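Local atomic coordinates of metallo-beta-lactamase domain-containing protein (Thermotoga maritima, PDB entry 3H3E), a protein that binds zinc and is a probable metal-dependent hydrolase of the metallo-beta-lactamase superfamily, although its substrate is not known. Residues A[168-172]-A[173-177]; A[186-189]-A[190-194]; A[236-240]-A[241-245]. The protein carries 2 engineered substitutions. All blocks are in the same frame, centred on the assembly; numbering follows the deposited sequence.

Interaction 1: residues A[168-172]-A[173-177]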
loop_
_atom_site.group_PDB
_atom_site.type_symbol
_atom_site.label_atom_id
_atom_site.label_comp_id
_atom_site.label_asym_id
_atom_site.label_seq_id
_atom_site.Cartn_x
_atom_site.Cartn_y
_atom_site.Cartn_z
ATOM N N VAL A 168 -5.947 5.620 8.776
ATOM C CA VAL A 168 -5.691 6.006 10.146
ATOM C C VAL A 168 -6.401 7.326 10.375
ATOM O O VAL A 168 -6.154 8.306 9.668
ATOM C CB VAL A 168 -4.192 6.240 10.400
ATOM C CG1 VAL A 168 -3.934 6.497 11.886
ATOM C CG2 VAL A 168 -3.351 5.074 9.865
ATOM N N ARG A 169 -7.281 7.338 11.371
ATOM C CA ARG A 169 -8.080 8.507 11.697
ATOM C C ARG A 169 -7.339 9.352 12.730
ATOM O O ARG A 169 -7.077 8.915 13.848
ATOM C CB ARG A 169 -9.461 8.070 12.185
ATOM C CG ARG A 169 -10.423 9.183 12.506
ATOM C CD ARG A 169 -11.583 8.611 13.294
ATOM N NE ARG A 169 -12.731 8.269 12.461
ATOM C CZ ARG A 169 -13.536 7.235 12.687
ATOM N NH1 ARG A 169 -13.282 6.421 13.708
ATOM N NH2 ARG A 169 -14.579 7.003 11.884
ATOM N N THR A 170 -6.999 10.564 12.311
ATOM C CA THR A 170 -6.142 11.498 13.030
ATOM C C THR A 170 -6.988 12.731 13.372
ATOM O O THR A 170 -8.003 12.983 12.712
ATOM C CB THR A 170 -4.940 11.857 12.110
ATOM O OG1 THR A 170 -3.850 10.995 12.416
ATOM C CG2 THR A 170 -4.494 13.297 12.228
ATOM N N LYS A 171 -6.610 13.487 14.402
ATOM C CA LYS A 171 -7.400 14.668 14.753
ATOM C C LYS A 171 -7.366 15.701 13.614
ATOM O O LYS A 171 -8.262 16.539 13.487
ATOM C CB LYS A 171 -6.949 15.270 16.088
ATOM C CG LYS A 171 -5.630 16.003 16.026
ATOM C CD LYS A 171 -5.245 16.581 17.378
ATOM C CE LYS A 171 -4.611 15.530 18.273
ATOM N NZ LYS A 171 -3.880 16.144 19.422
ATOM N N GLU A 172 -6.343 15.590 12.769
ATOM C CA GLU A 172 -6.120 16.487 11.634
ATOM C C GLU A 172 -6.786 16.004 10.340
ATOM O O GLU A 172 -6.753 16.689 9.313
ATOM C CB GLU A 172 -4.616 16.611 11.379
ATOM C CG GLU A 172 -3.804 17.054 12.581
ATOM C CD GLU A 172 -3.725 18.558 12.686
ATOM O OE1 GLU A 172 -3.842 19.228 11.636
ATOM O OE2 GLU A 172 -3.546 19.069 13.814
ATOM N N GLY A 173 -7.378 14.815 10.389
ATOM C CA GLY A 173 -7.959 14.201 9.211
ATOM C C GLY A 173 -7.475 12.778 9.064
ATOM O O GLY A 173 -6.948 12.199 9.997
ATOM N N LEU A 174 -7.642 12.212 7.883
ATOM C CA LEU A 174 -7.308 10.816 7.678
ATOM C C LEU A 174 -5.923 10.673 7.080
ATOM O O LEU A 174 -5.519 11.462 6.230
ATOM C CB LEU A 174 -8.336 10.161 6.746
ATOM C CG LEU A 174 -9.800 10.138 7.170
ATOM C CD1 LEU A 174 -10.655 9.571 6.030
ATOM C CD2 LEU A 174 -10.001 9.324 8.442
ATOM N N VAL A 175 -5.191 9.660 7.515
ATOM C CA VAL A 175 -3.979 9.292 6.806
ATOM C C VAL A 175 -4.213 7.966 6.098
ATOM O O VAL A 175 -4.679 7.005 6.696
ATOM C CB VAL A 175 -2.767 9.220 7.720
ATOM C CG1 VAL A 175 -1.525 8.988 6.891
ATOM C CG2 VAL A 175 -2.644 10.526 8.528
ATOM N N VAL A 176 -3.909 7.937 4.807
ATOM C CA VAL A 176 -4.226 6.795 3.974
ATOM C C VAL A 176 -2.935 6.174 3.485
ATOM O O VAL A 176 -2.079 6.860 2.952
ATOM C CB VAL A 176 -5.070 7.210 2.754
ATOM C CG1 VAL A 176 -5.323 6.018 1.842
ATOM C CG2 VAL A 176 -6.362 7.827 3.188
ATOM N N ILE A 177 -2.793 4.871 3.693
ATOM C CA ILE A 177 -1.592 4.160 3.288
ATOM C C ILE A 177 -1.943 3.034 2.329
ATOM O O ILE A 177 -2.779 2.168 2.622
ATOM C CB ILE A 177 -0.797 3.641 4.495
ATOM C CG1 ILE A 177 -0.266 4.815 5.315
ATOM C CG2 ILE A 177 0.394 2.816 4.029
ATOM C CD1 ILE A 177 -1.253 5.355 6.262
#

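Interaction 2: residues A[186-189]-A[190-194]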
loop_
_atom_site.group_PDB
_atom_site.type_symbol
_atom_site.label_atom_id
_atom_site.label_comp_id
_atom_site.label_asym_id
_atom_site.label_seq_id
_atom_site.Cartn_x
_atom_site.Cartn_y
_atom_site.Cartn_z
ATOM N N ASP A 186 -7.502 7.012 -7.129
ATOM C CA ASP A 186 -8.725 7.812 -7.117
ATOM C C ASP A 186 -9.958 7.038 -6.634
ATOM O O ASP A 186 -10.731 7.542 -5.822
ATOM C CB ASP A 186 -8.987 8.468 -8.480
ATOM C CG ASP A 186 -9.098 7.462 -9.640
ATOM O OD1 ASP A 186 -8.497 6.368 -9.584
ATOM O OD2 ASP A 186 -9.781 7.792 -10.640
ATOM N N ASN A 187 -10.148 5.820 -7.130
ATOM C CA ASN A 187 -11.245 4.970 -6.655
ATOM C C ASN A 187 -11.108 4.690 -5.180
ATOM O O ASN A 187 -12.087 4.632 -4.436
ATOM C CB ASN A 187 -11.285 3.656 -7.431
ATOM C CG ASN A 187 -11.859 3.833 -8.799
ATOM O OD1 ASN A 187 -12.757 4.646 -8.988
ATOM N ND2 ASN A 187 -11.339 3.098 -9.773
ATOM N N ILE A 188 -9.865 4.529 -4.765
ATOM C CA ILE A 188 -9.556 4.224 -3.389
ATOM C C ILE A 188 -9.959 5.386 -2.509
ATOM O O ILE A 188 -10.570 5.194 -1.468
ATOM C CB ILE A 188 -8.070 3.870 -3.233
ATOM C CG1 ILE A 188 -7.822 2.473 -3.827
ATOM C CG2 ILE A 188 -7.652 3.949 -1.792
ATOM C CD1 ILE A 188 -6.371 2.054 -3.919
ATOM N N LEU A 189 -9.649 6.600 -2.943
ATOM C CA LEU A 189 -9.937 7.786 -2.130
ATOM C C LEU A 189 -11.423 8.088 -2.071
ATOM O O LEU A 189 -11.943 8.459 -1.033
ATOM C CB LEU A 189 -9.176 8.998 -2.656
ATOM C CG LEU A 189 -7.650 8.954 -2.493
ATOM C CD1 LEU A 189 -7.048 10.251 -2.955
ATOM C CD2 LEU A 189 -7.294 8.705 -1.056
ATOM N N LEU A 190 -12.098 7.923 -3.199
ATOM C CA LEU A 190 -13.533 8.101 -3.276
ATOM C C LEU A 190 -14.241 7.080 -2.401
ATOM O O LEU A 190 -15.221 7.398 -1.736
ATOM C CB LEU A 190 -14.003 7.971 -4.723
ATOM C CG LEU A 190 -13.454 8.975 -5.741
ATOM C CD1 LEU A 190 -13.633 8.474 -7.173
ATOM C CD2 LEU A 190 -14.139 10.311 -5.557
ATOM N N ASP A 191 -13.758 5.844 -2.394
ATOM C CA ASP A 191 -14.353 4.849 -1.511
ATOM C C ASP A 191 -14.232 5.310 -0.063
ATOM O O ASP A 191 -15.169 5.189 0.715
ATOM C CB ASP A 191 -13.723 3.472 -1.707
ATOM C CG ASP A 191 -14.450 2.636 -2.759
ATOM O OD1 ASP A 191 -15.105 3.224 -3.647
ATOM O OD2 ASP A 191 -14.371 1.387 -2.700
ATOM N N ILE A 192 -13.071 5.854 0.285
ATOM C CA ILE A 192 -12.823 6.385 1.620
ATOM C C ILE A 192 -13.741 7.573 1.919
ATOM O O ILE A 192 -14.413 7.613 2.936
ATOM C CB ILE A 192 -11.358 6.781 1.748
ATOM C CG1 ILE A 192 -10.492 5.526 1.664
ATOM C CG2 ILE A 192 -11.113 7.509 3.025
ATOM C CD1 ILE A 192 -9.039 5.807 1.633
ATOM N N ALA A 193 -13.774 8.522 0.996
ATOM C CA ALA A 193 -14.685 9.662 1.028
ATOM C C ALA A 193 -16.174 9.336 1.277
ATOM O O ALA A 193 -16.901 10.133 1.890
ATOM C CB ALA A 193 -14.546 10.425 -0.264
ATOM N N GLU A 194 -16.632 8.188 0.781
ATOM C CA GLU A 194 -18.031 7.785 0.950
ATOM C C GLU A 194 -18.284 7.130 2.306
ATOM O O GLU A 194 -19.435 6.935 2.690
ATOM C CB GLU A 194 -18.471 6.812 -0.149
ATOM C CG GLU A 194 -18.125 7.221 -1.569
ATOM C CD GLU A 194 -18.598 6.203 -2.602
ATOM O OE1 GLU A 194 -18.748 5.014 -2.243
ATOM O OE2 GLU A 194 -18.818 6.590 -3.772
#

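Interaction 3: residues A[236-240]-A[241-245]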
loop_
_atom_site.group_PDB
_atom_site.type_symbol
_atom_site.label_atom_id
_atom_site.label_comp_id
_atom_site.label_asym_id
_atom_site.label_seq_id
_atom_site.Cartn_x
_atom_site.Cartn_y
_atom_site.Cartn_z
ATOM N N HIS A 236 7.285 3.736 -4.452
ATOM C CA HIS A 236 7.176 2.414 -5.077
ATOM C C HIS A 236 6.750 2.497 -6.545
ATOM O O HIS A 236 7.423 3.143 -7.358
ATOM C CB HIS A 236 6.199 1.554 -4.251
ATOM C CG HIS A 236 6.188 0.100 -4.615
ATOM N ND1 HIS A 236 7.332 -0.599 -4.936
ATOM C CD2 HIS A 236 5.169 -0.794 -4.681
ATOM C CE1 HIS A 236 7.011 -1.856 -5.206
ATOM N NE2 HIS A 236 5.705 -2.002 -5.063
ATOM N N CYS A 237 5.625 1.870 -6.884
ATOM C CA CYS A 237 5.163 1.831 -8.279
ATOM C C CYS A 237 4.951 3.195 -8.975
ATOM O O CYS A 237 5.066 3.292 -10.194
ATOM C CB CYS A 237 3.939 0.894 -8.501
ATOM S SG CYS A 237 2.906 0.282 -7.098
ATOM N N THR A 238 4.687 4.240 -8.201
ATOM C CA THR A 238 4.136 5.484 -8.741
ATOM C C THR A 238 4.725 5.988 -10.069
ATOM O O THR A 238 4.009 6.095 -11.055
ATOM C CB THR A 238 4.121 6.593 -7.684
ATOM O OG1 THR A 238 3.478 6.107 -6.497
ATOM C CG2 THR A 238 3.360 7.795 -8.206
ATOM N N GLY A 239 6.010 6.308 -10.103
ATOM C CA GLY A 239 6.629 6.716 -11.350
ATOM C C GLY A 239 7.030 8.174 -11.421
ATOM O O GLY A 239 6.279 9.046 -11.002
ATOM N N GLU A 240 8.211 8.438 -11.976
ATOM C CA GLU A 240 8.753 9.799 -12.073
ATOM C C GLU A 240 7.839 10.740 -12.861
ATOM O O GLU A 240 7.655 11.894 -12.482
ATOM C CB GLU A 240 10.171 9.787 -12.673
ATOM C CG GLU A 240 10.811 11.175 -12.834
ATOM C CD GLU A 240 12.131 11.162 -13.621
ATOM O OE1 GLU A 240 12.768 10.088 -13.724
ATOM O OE2 GLU A 240 12.532 12.235 -14.134
ATOM N N ARG A 241 7.265 10.251 -13.952
ATOM C CA ARG A 241 6.379 11.081 -14.758
ATOM C C ARG A 241 5.189 11.529 -13.926
ATOM O O ARG A 241 4.864 12.713 -13.872
ATOM C CB ARG A 241 5.891 10.321 -15.996
ATOM C CG ARG A 241 5.033 11.156 -16.945
ATOM C CD ARG A 241 5.695 12.491 -17.259
ATOM N NE ARG A 241 4.838 13.381 -18.044
ATOM C CZ ARG A 241 5.104 14.668 -18.269
ATOM N NH1 ARG A 241 6.203 15.220 -17.761
ATOM N NH2 ARG A 241 4.274 15.405 -19.000
ATOM N N ALA A 242 4.549 10.569 -13.269
ATOM C CA ALA A 242 3.347 10.841 -12.497
ATOM C C ALA A 242 3.652 11.810 -11.369
ATOM O O ALA A 242 2.875 12.727 -11.111
ATOM C CB ALA A 242 2.749 9.552 -11.961
ATOM N N VAL A 243 4.786 11.615 -10.704
ATOM C CA VAL A 243 5.175 12.506 -9.621
ATOM C C VAL A 243 5.376 13.929 -10.125
ATOM O O VAL A 243 4.953 14.883 -9.471
ATOM C CB VAL A 243 6.451 12.047 -8.920
ATOM C CG1 VAL A 243 6.816 13.032 -7.829
ATOM C CG2 VAL A 243 6.271 10.649 -8.340
ATOM N N ASP A 244 6.017 14.075 -11.284
ATOM C CA ASP A 244 6.227 15.400 -11.866
ATOM C C ASP A 244 4.890 16.087 -12.091
ATOM O O ASP A 244 4.750 17.284 -11.847
ATOM C CB ASP A 244 7.013 15.327 -13.186
ATOM C CG ASP A 244 8.517 15.158 -12.978
ATOM O OD1 ASP A 244 8.983 15.162 -11.815
ATOM O OD2 ASP A 244 9.233 15.019 -13.993
ATOM N N ILE A 245 3.904 15.326 -12.557
ATOM C CA ILE A 245 2.558 15.869 -12.748
ATOM C C ILE A 245 1.924 16.287 -11.418
ATOM O O ILE A 245 1.329 17.362 -11.326
ATOM C CB ILE A 245 1.639 14.880 -13.486
ATOM C CG1 ILE A 245 2.116 14.697 -14.933
ATOM C CG2 ILE A 245 0.196 15.347 -13.429
ATOM C CD1 ILE A 245 1.382 13.612 -15.695
#

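Interaction 1: residues A[168-172]-A[173-177]
V168 and V175 face each other as an antiparallel hydrogen-bonded pair, and this end of the contact is the tightly packed one. A reciprocal pair of backbone bonds holds them, V168 N to V175 O and V175 N to V168 O, the latter at 2.7 Å. The two side chains leave the same face of the sheet, with V168 CB 4.3 Å from V175 CB. With V168 CG1 anti to the backbone N (chi1 -174°), CG2 is left beside that N and meets I177 CD1 at 4.2 Å, the two side chains crossing at a slant. M13 and M130 touch V168 on this buried face. The opposite face carries R169 and L174, a non-hydrogen-bonded pair whose side chains run alongside one another; L174 CD2 is 3.9 Å from R169 CA and also brushes its CB and CG. Together the segments form a beta hairpin with a two-residue loop: strands 165-170 and 173-178 are joined through K171 and E172, in a type I turn from T170 to G173. Bonding is less regular here than at the valines. T170 N reaches G173 O at 2.8 Å with a bent N-H angle of 139°, and G173 N approaches T170 O from above the carbonyl plane. G173, which has no side chain, leaves the turn with a positive phi of 130°. T170 is still buried; its OG1 is hydrogen-bonded to S266 O near the C terminus, and T170 OG1 lies 4.1 Å from V175 CG2. Beyond it the turn loosens toward solvent: K171 and E172 are exposed and poorly ordered, and the carboxylate of E172 leads away from the following strand.

Interaction 2: residues A[186-189]-A[190-194]
Four successive i to i+4 backbone bonds, from L190 N to D186 O through A193 N to L189 O (2.7 Å), define the alpha-helical geometry. On the buried side I188 and I192 lie one turn apart, side by side and pointing the same way. I192 places CG1 beside its own backbone N (chi1 -66°), and the extended chain then carries CD1 to 4.1 Å from I188 CG2 and 4.3 Å from L189 CD2. L190 runs back along the helix beside D186 and touches R139. The polar side meets the loop that holds N137, R139 and K141: D191 OD1 forms a salt bridge with R139, whose guanidinium also donates to N187 OD1, and D186 OD1 forms a salt bridge with K141 NZ. N187 ND2 is satisfied by R183 O. Among the apolar residues, I188 and I192 pack against strand 173-178, L189 and I192 against strand 200-204, and L189 also against F224 of helix 214-226. This is the helix of a beta-alpha-beta unit, laid on the sheet it connects, within the metallo-beta-lactamase fold; the loop leading into it carries the zinc ligand H182.

Interaction 3: residues A[236-240]-A[241-245]
T238 meets the first turn of helix 240-249 through its methyl: CG2 lies 4.1 Å from V243 CG2 and 4.2 Å from A242 CB, and the T238 and V243 side chains cross at about a right angle. The rotamer explains the division of labour. With chi1 at -52°, CG2 stands opposite the backbone N and faces the helix, while OG1 is left beside that N and hydrogen-bonds to C235 O and F207 N. V243 keeps CG1 anti to its own N (chi1 179°), which leaves CG2 beside that N, facing T238 CG2. The carbonyl of G239 accepts V243 N, with G239 O 3.0 Å from V243 N and the donor nearly along the C=O axis, so G239 at the N-cap supplies the first i to i+4 acceptor. G239 itself has a positive phi of 111°. One residue on, D244 N bonds to E240 O at 3.0 Å. Their acidic side chains share the outer side of the turn: E240 is extended, and E240 OE2 comes within 4.3 Å of D244 OD2. Such like charges would tend to repel, although E240 is poorly ordered. R241 bends at its second torsion and lays one guanidinium face over I245 CG1, offset toward the rim, while NH2 makes a salt bridge with D214 on helix 214-226. A242 and I245 both touch I217 of that helix. Upstream, C237 is bound to C180 by a disulfide, and H236 lies close to D73 and H74, which is consistent with a second, here vacant, metal position. The arrangement is a glycine N-cap leading from strand 231-235 into helix 240-249, beside the active-site edge of the metallo-beta-lactamase fold.

In the fold
Along the chain the three contacts come in series, none enclosing or crossing another. Interaction 1 closes the hairpin between strands 165-170 and 173-178; the chain then runs past C180 and H182 into the helix of interaction 2. These two touch directly: L174 CD1 is 3.7 Å from I192 CG2, and V176 CG2 is 3.7 Å from I192 CD1, so the helix rests on the second hairpin strand. Interaction 3 follows strand 231-235, with its nearest atoms about 10 Å from either of the others. Its tie to the earlier region is covalent, through the C180 to C237 disulfide, which joins the loops after strands 173-178 and 231-235 of the same mixed sheet.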